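Local coordinates for protein mannose-specific lectin 3 chain 1 (PDB 3MEZ) that probably binds mannose, as one chain of a bulb-type lectin that assembles as a heterotetramer of two domain 1 and two domain 2 chains, at residues A[55-58]-A[62-65]; A[25-28]-A[32-35]; A[15-18]-A[23-26]; A[89-92]-A[96-99]. All coordinates share one frame; numbering follows the deposited sequence.

Contact 1: A[55-58]-A[62-65]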
loop_
_atom_site.group_PDB
_atom_site.type_symbol
_atom_site.label_atom_id
_atom_site.label_comp_id
_atom_site.label_asym_id
_atom_site.label_seq_id
_atom_site.Cartn_x
_atom_site.Cartn_y
_atom_site.Cartn_z
ATOM N N ARG A 55 26.587 -16.873 -8.464
ATOM C CA ARG A 55 26.451 -17.114 -7.048
ATOM C C ARG A 55 26.421 -15.789 -6.253
ATOM O O ARG A 55 26.999 -14.866 -6.665
ATOM C CB ARG A 55 27.638 -17.958 -6.606
ATOM C CG ARG A 55 27.743 -18.200 -5.189
ATOM C CD ARG A 55 28.883 -19.154 -4.848
ATOM N NE ARG A 55 29.910 -18.488 -4.077
ATOM C CZ ARG A 55 31.154 -18.918 -3.879
ATOM N NH1 ARG A 55 31.969 -18.183 -3.161
ATOM N NH2 ARG A 55 31.589 -20.058 -4.392
ATOM N N LEU A 56 25.717 -15.750 -5.136
ATOM C CA LEU A 56 25.767 -14.651 -4.203
ATOM C C LEU A 56 26.549 -15.148 -3.019
ATOM O O LEU A 56 26.183 -16.099 -2.397
ATOM C CB LEU A 56 24.377 -14.298 -3.723
ATOM C CG LEU A 56 23.870 -12.937 -3.302
ATOM C CD1 LEU A 56 23.166 -12.964 -2.007
ATOM C CD2 LEU A 56 24.836 -11.870 -3.393
ATOM N N ASN A 57 27.620 -14.467 -2.705
ATOM C CA ASN A 57 28.446 -14.887 -1.594
ATOM C C ASN A 57 28.010 -14.379 -0.211
ATOM O O ASN A 57 26.983 -13.817 -0.068
ATOM C CB ASN A 57 29.945 -14.708 -1.864
ATOM C CG ASN A 57 30.394 -13.294 -1.824
ATOM O OD1 ASN A 57 29.757 -12.457 -1.280
ATOM N ND2 ASN A 57 31.538 -13.040 -2.401
ATOM N N ASN A 58 28.842 -14.637 0.786
ATOM C CA ASN A 58 28.564 -14.325 2.163
ATOM C C ASN A 58 29.033 -12.915 2.553
ATOM O O ASN A 58 29.042 -12.545 3.685
ATOM C CB ASN A 58 29.079 -15.409 3.078
ATOM C CG ASN A 58 30.557 -15.472 3.109
ATOM O OD1 ASN A 58 31.207 -14.870 2.326
ATOM N ND2 ASN A 58 31.085 -16.196 4.051
ATOM N N LEU A 62 27.996 -10.666 -5.925
ATOM C CA LEU A 62 27.719 -11.674 -6.927
ATOM C C LEU A 62 29.036 -12.161 -7.476
ATOM O O LEU A 62 29.903 -11.388 -7.632
ATOM C CB LEU A 62 26.859 -11.114 -8.062
ATOM C CG LEU A 62 25.414 -10.765 -7.763
ATOM C CD1 LEU A 62 24.824 -10.144 -8.936
ATOM C CD2 LEU A 62 24.695 -11.981 -7.387
ATOM N N GLU A 63 29.166 -13.438 -7.747
ATOM C CA GLU A 63 30.316 -14.026 -8.382
ATOM C C GLU A 63 29.924 -14.858 -9.592
ATOM O O GLU A 63 29.164 -15.760 -9.462
ATOM C CB GLU A 63 31.043 -14.951 -7.407
ATOM C CG GLU A 63 31.309 -14.394 -6.028
ATOM C CD GLU A 63 32.256 -15.243 -5.200
ATOM O OE1 GLU A 63 32.761 -14.765 -4.212
ATOM O OE2 GLU A 63 32.511 -16.369 -5.560
ATOM N N ILE A 64 30.469 -14.566 -10.750
ATOM C CA ILE A 64 30.306 -15.412 -11.924
ATOM C C ILE A 64 31.457 -16.391 -11.988
ATOM O O ILE A 64 32.588 -15.995 -11.945
ATOM C CB ILE A 64 30.214 -14.597 -13.244
ATOM C CG1 ILE A 64 29.014 -13.658 -13.242
ATOM C CG2 ILE A 64 30.145 -15.483 -14.402
ATOM C CD1 ILE A 64 28.945 -12.774 -14.409
ATOM N N HIS A 65 31.136 -17.671 -12.066
ATOM C CA HIS A 65 32.110 -18.763 -12.134
ATOM C C HIS A 65 32.008 -19.528 -13.425
ATOM O O HIS A 65 30.950 -19.766 -13.905
ATOM C CB HIS A 65 31.928 -19.751 -11.018
ATOM C CG HIS A 65 32.393 -19.274 -9.692
ATOM N ND1 HIS A 65 31.558 -18.675 -8.786
ATOM C CD2 HIS A 65 33.600 -19.328 -9.104
ATOM C CE1 HIS A 65 32.230 -18.378 -7.701
ATOM N NE2 HIS A 65 33.468 -18.765 -7.868
#
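Asn57 and Arg55 each hold one oxygen of the Glu63 carboxylate. Asn57 ND2 donates to Glu63 OE1 at 2.8 Å, close to its own amide plane and on the anti side of the oxygen, with amide and carboxylate nearly perpendicular (81°). The same ND2 also reaches Gln61, while Asn57 OD1 takes the N-H of Arg59, so the amide can hardly rotate. Glu63 OE2 lies over a face of the Arg55 guanidinium, 3.1 Å from NH1; this salt bridge rests on charge, since no N-H points at the oxygen. The bend of Arg55 at chi3 (115°) swings its guanidinium alongside Glu63.

These groups stand on the partly exposed side of a beta hairpin in the bulb-lectin beta-prism. Arg55 and Glu63 form its antiparallel hydrogen-bonded pair, through Glu63 N to Arg55 O at 2.8 Å and Arg55 N to Glu63 O at 3.0 Å. His65 CE1 covers the same guanidinium face, 3.8 Å from Arg55 NH2.

On the buried side the non-hydrogen-bonded pair Leu56 and Leu62 meet branch to branch, CD2 to CD2 at 4.0 Å, and Leu62 also packs on Trp109 of the neighbouring domain 2 chain.

Contact 2: A[25-28]-A[32-35]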
loop_
_atom_site.group_PDB
_atom_site.type_symbol
_atom_site.label_atom_id
_atom_site.label_comp_id
_atom_site.label_asym_id
_atom_site.label_seq_id
_atom_site.Cartn_x
_atom_site.Cartn_y
_atom_site.Cartn_z
ATOM N N VAL A 25 19.554 -12.341 -16.153
ATOM C CA VAL A 25 19.865 -13.591 -16.760
ATOM C C VAL A 25 21.343 -13.965 -16.896
ATOM O O VAL A 25 22.116 -13.260 -17.419
ATOM C CB VAL A 25 18.987 -13.857 -18.067
ATOM C CG1 VAL A 25 18.331 -12.627 -18.601
ATOM C CG2 VAL A 25 19.676 -14.608 -19.083
ATOM N N MET A 26 21.654 -15.153 -16.447
ATOM C CA MET A 26 22.960 -15.720 -16.605
ATOM C C MET A 26 23.027 -16.438 -17.954
ATOM O O MET A 26 22.731 -17.571 -18.077
ATOM C CB MET A 26 23.276 -16.650 -15.437
ATOM C CG MET A 26 24.610 -17.246 -15.461
ATOM S SD MET A 26 25.942 -16.127 -15.182
ATOM C CE MET A 26 26.458 -15.722 -16.775
ATOM N N GLN A 27 23.423 -15.711 -18.961
ATOM C CA GLN A 27 23.395 -16.199 -20.308
ATOM C C GLN A 27 24.440 -17.253 -20.656
ATOM O O GLN A 27 25.464 -17.360 -20.061
ATOM C CB GLN A 27 23.405 -15.050 -21.313
ATOM C CG GLN A 27 22.289 -14.026 -21.174
ATOM C CD GLN A 27 22.385 -12.882 -22.155
ATOM O OE1 GLN A 27 23.357 -12.736 -22.833
ATOM N NE2 GLN A 27 21.404 -12.089 -22.205
ATOM N N GLY A 28 24.138 -17.995 -21.697
ATOM C CA GLY A 28 25.002 -19.008 -22.214
ATOM C C GLY A 28 26.289 -18.455 -22.757
ATOM O O GLY A 28 27.218 -19.146 -22.904
ATOM N N LEU A 32 26.034 -11.703 -17.888
ATOM C CA LEU A 32 24.962 -11.508 -16.945
ATOM C C LEU A 32 24.294 -10.181 -17.219
ATOM O O LEU A 32 24.877 -9.160 -17.045
ATOM C CB LEU A 32 25.541 -11.430 -15.560
ATOM C CG LEU A 32 24.784 -11.907 -14.318
ATOM C CD1 LEU A 32 25.061 -11.124 -13.048
ATOM C CD2 LEU A 32 23.376 -12.130 -14.564
ATOM N N VAL A 33 23.047 -10.249 -17.640
ATOM C CA VAL A 33 22.331 -9.123 -18.150
ATOM C C VAL A 33 21.007 -8.920 -17.438
ATOM O O VAL A 33 20.262 -9.841 -17.267
ATOM C CB VAL A 33 22.123 -9.282 -19.663
ATOM C CG1 VAL A 33 21.450 -8.078 -20.293
ATOM C CG2 VAL A 33 23.424 -9.544 -20.334
ATOM N N LEU A 34 20.748 -7.683 -17.044
ATOM C CA LEU A 34 19.464 -7.239 -16.542
ATOM C C LEU A 34 18.664 -6.689 -17.714
ATOM O O LEU A 34 19.076 -5.715 -18.291
ATOM C CB LEU A 34 19.632 -6.090 -15.573
ATOM C CG LEU A 34 18.635 -5.803 -14.448
ATOM C CD1 LEU A 34 18.442 -4.357 -14.194
ATOM C CD2 LEU A 34 17.348 -6.509 -14.523
ATOM N N TYR A 35 17.561 -7.328 -18.057
ATOM C CA TYR A 35 16.689 -6.805 -19.082
ATOM C C TYR A 35 15.474 -6.194 -18.422
ATOM O O TYR A 35 14.805 -6.812 -17.677
ATOM C CB TYR A 35 16.249 -7.860 -20.085
ATOM C CG TYR A 35 17.331 -8.458 -20.892
ATOM C CD1 TYR A 35 17.944 -9.603 -20.497
ATOM C CD2 TYR A 35 17.723 -7.902 -22.074
ATOM C CE1 TYR A 35 18.925 -10.167 -21.252
ATOM C CE2 TYR A 35 18.703 -8.463 -22.838
ATOM C CZ TYR A 35 19.307 -9.603 -22.423
ATOM O OH TYR A 35 20.295 -10.147 -23.165
#
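Gln27 and Tyr35 reach toward each other from opposite directions across the outer side of a beta hairpin, and with Val33 they occupy positions of the QxDxNxVxY signature of bulb-type lectins, the sequence associated with mannose binding in this family. The Gln27 side chain runs out straight beyond CG and brings its amide to the edge of the phenol at the hydroxyl end, with amide and ring planes only 20° apart. Which way round that amide sits is doubtful, so its individual atoms decide little. A bound glycerol, probably from the crystallisation liquor, lies about 4 Å from the Gln27 side chain.

Val25 meets the same ring at its edge: its CG1 comes in near the ring plane, 3.6 Å from Tyr35 CD1. Val33 is placed differently, its CG1 standing over one face of the same ring. The other methyl, Val33 CG2, held anti to the carbonyl carbon, turns toward the Gln27 amide instead. Val33 thus lies beneath both flat groups, one methyl under the ring and the other by the amide.

Beneath this cluster, Val25 and Val33 form the hydrogen-bonded antiparallel pair. The bond from Val25 N to Val33 O, 2.8 Å, is almost straight (174°), and the return bond from Val33 N to Val25 O is longer at 3.2 Å. Met26 and Leu32 turn to the opposite, buried side, where they pack loosely, Met26 SD lying 4.5 Å from Leu32 CG. Met26 is also the centre of an inverse gamma turn as the strand ends. Leu32 reaches across to the partner backbone, its CD2 coming to 3.3 Å from Val25 O.

Contact 3: A[15-18]-A[23-26]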
loop_
_atom_site.group_PDB
_atom_site.type_symbol
_atom_site.label_atom_id
_atom_site.label_comp_id
_atom_site.label_asym_id
_atom_site.label_seq_id
_atom_site.Cartn_x
_atom_site.Cartn_y
_atom_site.Cartn_z
ATOM N N ASN A 15 19.480 -19.608 -16.945
ATOM C CA ASN A 15 18.407 -19.396 -16.015
ATOM C C ASN A 15 18.460 -17.945 -15.563
ATOM O O ASN A 15 19.388 -17.290 -15.831
ATOM C CB ASN A 15 18.498 -20.290 -14.807
ATOM C CG ASN A 15 18.230 -21.731 -15.110
ATOM O OD1 ASN A 15 18.123 -22.526 -14.226
ATOM N ND2 ASN A 15 18.145 -22.059 -16.331
ATOM N N GLN A 16 17.419 -17.485 -14.889
ATOM C CA GLN A 16 17.260 -16.096 -14.526
ATOM C C GLN A 16 16.375 -15.874 -13.322
ATOM O O GLN A 16 15.567 -16.692 -13.022
ATOM C CB GLN A 16 16.698 -15.331 -15.704
ATOM C CG GLN A 16 15.336 -15.757 -16.112
ATOM C CD GLN A 16 15.081 -15.612 -17.572
ATOM O OE1 GLN A 16 14.265 -14.830 -17.987
ATOM N NE2 GLN A 16 15.743 -16.387 -18.342
ATOM N N LEU A 17 16.580 -14.744 -12.657
ATOM C CA LEU A 17 15.586 -14.082 -11.841
ATOM C C LEU A 17 14.580 -13.356 -12.735
ATOM O O LEU A 17 14.921 -12.901 -13.778
ATOM C CB LEU A 17 16.201 -13.097 -10.877
ATOM C CG LEU A 17 17.234 -13.560 -9.884
ATOM C CD1 LEU A 17 17.634 -12.409 -8.956
ATOM C CD2 LEU A 17 16.750 -14.791 -9.149
ATOM N N SER A 18 13.348 -13.294 -12.314
ATOM C CA SER A 18 12.326 -12.598 -13.042
ATOM C C SER A 18 11.302 -11.970 -12.107
ATOM O O SER A 18 10.989 -12.494 -11.094
ATOM C CB SER A 18 11.653 -13.560 -14.018
ATOM O OG SER A 18 10.977 -14.599 -13.390
ATOM N N ALA A 23 13.969 -9.271 -16.157
ATOM C CA ALA A 23 14.762 -10.499 -16.073
ATOM C C ALA A 23 16.251 -10.234 -15.786
ATOM O O ALA A 23 16.783 -9.333 -16.365
ATOM C CB ALA A 23 14.666 -11.253 -17.331
ATOM N N PHE A 24 16.878 -11.040 -14.943
ATOM C CA PHE A 24 18.317 -10.959 -14.657
ATOM C C PHE A 24 18.897 -12.296 -15.020
ATOM O O PHE A 24 18.766 -13.246 -14.310
ATOM C CB PHE A 24 18.532 -10.633 -13.174
ATOM C CG PHE A 24 19.957 -10.245 -12.752
ATOM C CD1 PHE A 24 20.521 -10.832 -11.660
ATOM C CD2 PHE A 24 20.668 -9.248 -13.352
ATOM C CE1 PHE A 24 21.754 -10.486 -11.235
ATOM C CE2 PHE A 24 21.910 -8.916 -12.922
ATOM C CZ PHE A 24 22.445 -9.526 -11.881
ATOM N N VAL A 25 19.554 -12.341 -16.153
ATOM C CA VAL A 25 19.865 -13.591 -16.760
ATOM C C VAL A 25 21.343 -13.965 -16.896
ATOM O O VAL A 25 22.116 -13.260 -17.419
ATOM C CB VAL A 25 18.987 -13.857 -18.067
ATOM C CG1 VAL A 25 18.331 -12.627 -18.601
ATOM C CG2 VAL A 25 19.676 -14.608 -19.083
ATOM N N MET A 26 21.654 -15.153 -16.447
ATOM C CA MET A 26 22.960 -15.720 -16.605
ATOM C C MET A 26 23.027 -16.438 -17.954
ATOM O O MET A 26 22.731 -17.571 -18.077
ATOM C CB MET A 26 23.276 -16.650 -15.437
ATOM C CG MET A 26 24.610 -17.246 -15.461
ATOM S SD MET A 26 25.942 -16.127 -15.182
ATOM C CE MET A 26 26.458 -15.722 -16.775
#
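Asn15 meets the partner strand through its backbone: its carbonyl O accepts the N-H of Met26 at 3.2 Å, approached nearly along the C=O axis, while its side chain is directed away from segment 23-26.

Gln16 follows, paired with Val25 in a non-hydrogen-bonded position. Their side chains run side by side in the same direction, with Gln16 CB 3.6 Å from Val25 CB. The first torsion of Gln16 (chi1 64°) sets CG between the backbone N and the carbonyl carbon, and a further bend at chi2 brings the amide alongside the partner strand, with OE1 3.7 Å from Ala23 CB. Below, the CA-H of Gln16 makes a contact with Phe24 O.

Leu17 turns to the other, buried face, opposite Phe24 in the hydrogen-bonded pair. Phe24 N gives a nearly straight bond to Leu17 O at 2.9 Å; the reverse bond, Leu17 N to Phe24 O at 3.1 Å, is markedly bent, at 138°. The side chains touch at their roots, CB to CB 4.1 Å, before the Phe24 ring leads off away from the segment. Ser18 ends the run beside Ala23, in another non-hydrogen-bonded pair whose CA atoms lie 4.4 Å apart.

The short strands 16-18 and 23-26 are almost exactly antiparallel (176°) and form a hairpin at one side of a beta-prism sheet. Strand 32-35 flanks strand 22-26 on the side away from 16-19 and meets the Phe24 ring through Leu32 and Leu34, whereas Leu17 packs on Ile11 of strand 10-11.

Contact 4: A[89-92]-A[96-99]. Unlike the reference sequence in segment 89-92: Thr90 (reference Val).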
loop_
_atom_site.group_PDB
_atom_site.type_symbol
_atom_site.label_atom_id
_atom_site.label_comp_id
_atom_site.label_asym_id
_atom_site.label_seq_id
_atom_site.Cartn_x
_atom_site.Cartn_y
_atom_site.Cartn_z
ATOM N N ALA A 89 19.562 -11.231 -2.675
ATOM C CA ALA A 89 19.358 -10.418 -3.850
ATOM C C ALA A 89 17.901 -10.513 -4.270
ATOM O O ALA A 89 17.387 -11.557 -4.441
ATOM C CB ALA A 89 20.245 -10.816 -4.962
ATOM N N THR A 90 17.274 -9.371 -4.399
ATOM C CA THR A 90 15.890 -9.287 -4.781
ATOM C C THR A 90 15.753 -8.491 -6.062
ATOM O O THR A 90 16.211 -7.394 -6.124
ATOM C CB THR A 90 15.021 -8.588 -3.702
ATOM O OG1 THR A 90 15.195 -9.196 -2.431
ATOM C CG2 THR A 90 13.522 -8.604 -4.066
ATOM N N LEU A 91 15.080 -9.052 -7.045
ATOM C CA LEU A 91 14.701 -8.353 -8.239
ATOM C C LEU A 91 13.305 -7.796 -7.976
ATOM O O LEU A 91 12.342 -8.494 -7.976
ATOM C CB LEU A 91 14.700 -9.274 -9.443
ATOM C CG LEU A 91 14.153 -8.789 -10.770
ATOM C CD1 LEU A 91 14.776 -7.520 -11.137
ATOM C CD2 LEU A 91 14.300 -9.803 -11.878
ATOM N N GLY A 92 13.275 -6.517 -7.685
ATOM C CA GLY A 92 12.104 -5.815 -7.202
ATOM C C GLY A 92 11.150 -5.188 -8.198
ATOM O O GLY A 92 11.393 -5.207 -9.356
ATOM N N HIS A 96 14.955 -3.598 -10.710
ATOM C CA HIS A 96 16.369 -3.636 -10.405
ATOM C C HIS A 96 16.697 -4.715 -9.394
ATOM O O HIS A 96 15.858 -5.125 -8.691
ATOM C CB HIS A 96 16.854 -2.268 -9.931
ATOM C CG HIS A 96 17.274 -1.390 -11.049
ATOM N ND1 HIS A 96 16.533 -0.315 -11.453
ATOM C CD2 HIS A 96 18.309 -1.476 -11.902
ATOM C CE1 HIS A 96 17.109 0.246 -12.487
ATOM N NE2 HIS A 96 18.189 -0.446 -12.783
ATOM N N VAL A 97 17.944 -5.134 -9.347
ATOM C CA VAL A 97 18.371 -6.091 -8.378
ATOM C C VAL A 97 19.156 -5.360 -7.306
ATOM O O VAL A 97 20.135 -4.744 -7.580
ATOM C CB VAL A 97 19.274 -7.182 -8.984
ATOM C CG1 VAL A 97 19.726 -8.148 -7.936
ATOM C CG2 VAL A 97 18.581 -7.896 -10.085
ATOM N N THR A 98 18.698 -5.481 -6.088
ATOM C CA THR A 98 19.310 -4.901 -4.917
ATOM C C THR A 98 19.687 -6.016 -3.928
ATOM O O THR A 98 18.952 -6.932 -3.729
ATOM C CB THR A 98 18.387 -3.915 -4.192
ATOM O OG1 THR A 98 17.943 -2.903 -5.066
ATOM C CG2 THR A 98 19.081 -3.300 -3.093
ATOM N N ILE A 99 20.853 -5.889 -3.329
ATOM C CA ILE A 99 21.349 -6.847 -2.379
ATOM C C ILE A 99 21.215 -6.287 -0.984
ATOM O O ILE A 99 21.661 -5.226 -0.723
ATOM C CB ILE A 99 22.796 -7.148 -2.634
ATOM C CG1 ILE A 99 22.969 -7.671 -4.042
ATOM C CG2 ILE A 99 23.360 -8.044 -1.595
ATOM C CD1 ILE A 99 22.484 -8.889 -4.234
#
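Leu91 and Val97 are brought together by their side-chain torsions. The leucine CG stands opposite the backbone N (chi1 172°), and chi2 of 52° lays CD1 against the partner strand, 4.0 Å from Val97 CG2 and 3.6 Å from His96 O. In Val97 the two methyls divide the work: CG2, anti to the carbonyl carbon, takes the leucine, while CG1, anti to the backbone N, faces Ala89, where it lies 4.0 Å from the CB. Ile99 continues this apolar row beside Ala89.

The strands belong to a beta hairpin, crossing at 157° between their N-to-C directions. Leu91 with Val97, and Ala89 with Ile99, are non-hydrogen-bonded pairs on the inner side. Between them Thr90 and Thr98 form the hydrogen-bonded pair, their side chains on the opposite face. Thr90 N reaches Thr98 O at 3.0 Å in a nearly straight bond, and Thr98 N returns to Thr90 O at 3.1 Å. Past the strand end Gly92 N donates to His96 O, also at 3.1 Å, closing the ladder beside the turn, where Asp94 holds the N-H of His96.

Strand 97-106 is paired further by a strand of the neighbouring domain 2 chain. That chain's Thr111 and Ser110 bond to Val97 N and Thr98 OG1, and its Trp109 packs on Thr98 and Ile99. The hairpin therefore divides its chemistry: aliphatic groups on one face join the interior of the prism, and the backbone of 97-99 and the Thr98 hydroxyl carry the sheet into the next subunit.

Overall arrangement
The four contacts are hairpin segments from the three sheets of one beta-prism domain. Contacts 2 and 3 are successive strand pairs of one sheet, sharing Val25 and Met26 on strand 22-26, with centres about 6 Å apart; Tyr35 N lies 2.7 Å from Ala23 O, probably a hydrogen bond. Contacts 1 and 4 represent the other two sheets, their centres about 14 Å apart. Side chains from all three sheets meet in the interior: Leu62 CD1 is 3.8 Å from Phe24 CZ, and Phe24 CG 3.8 Å from Val97 CG2. Glycerol lies near contacts 2 and 4; contact 2 carries the Gln, Val and Tyr of the family mannose signature, its Asp and Asn lying in the turn between the two segments. Contact 4 continues into a domain 2 chain.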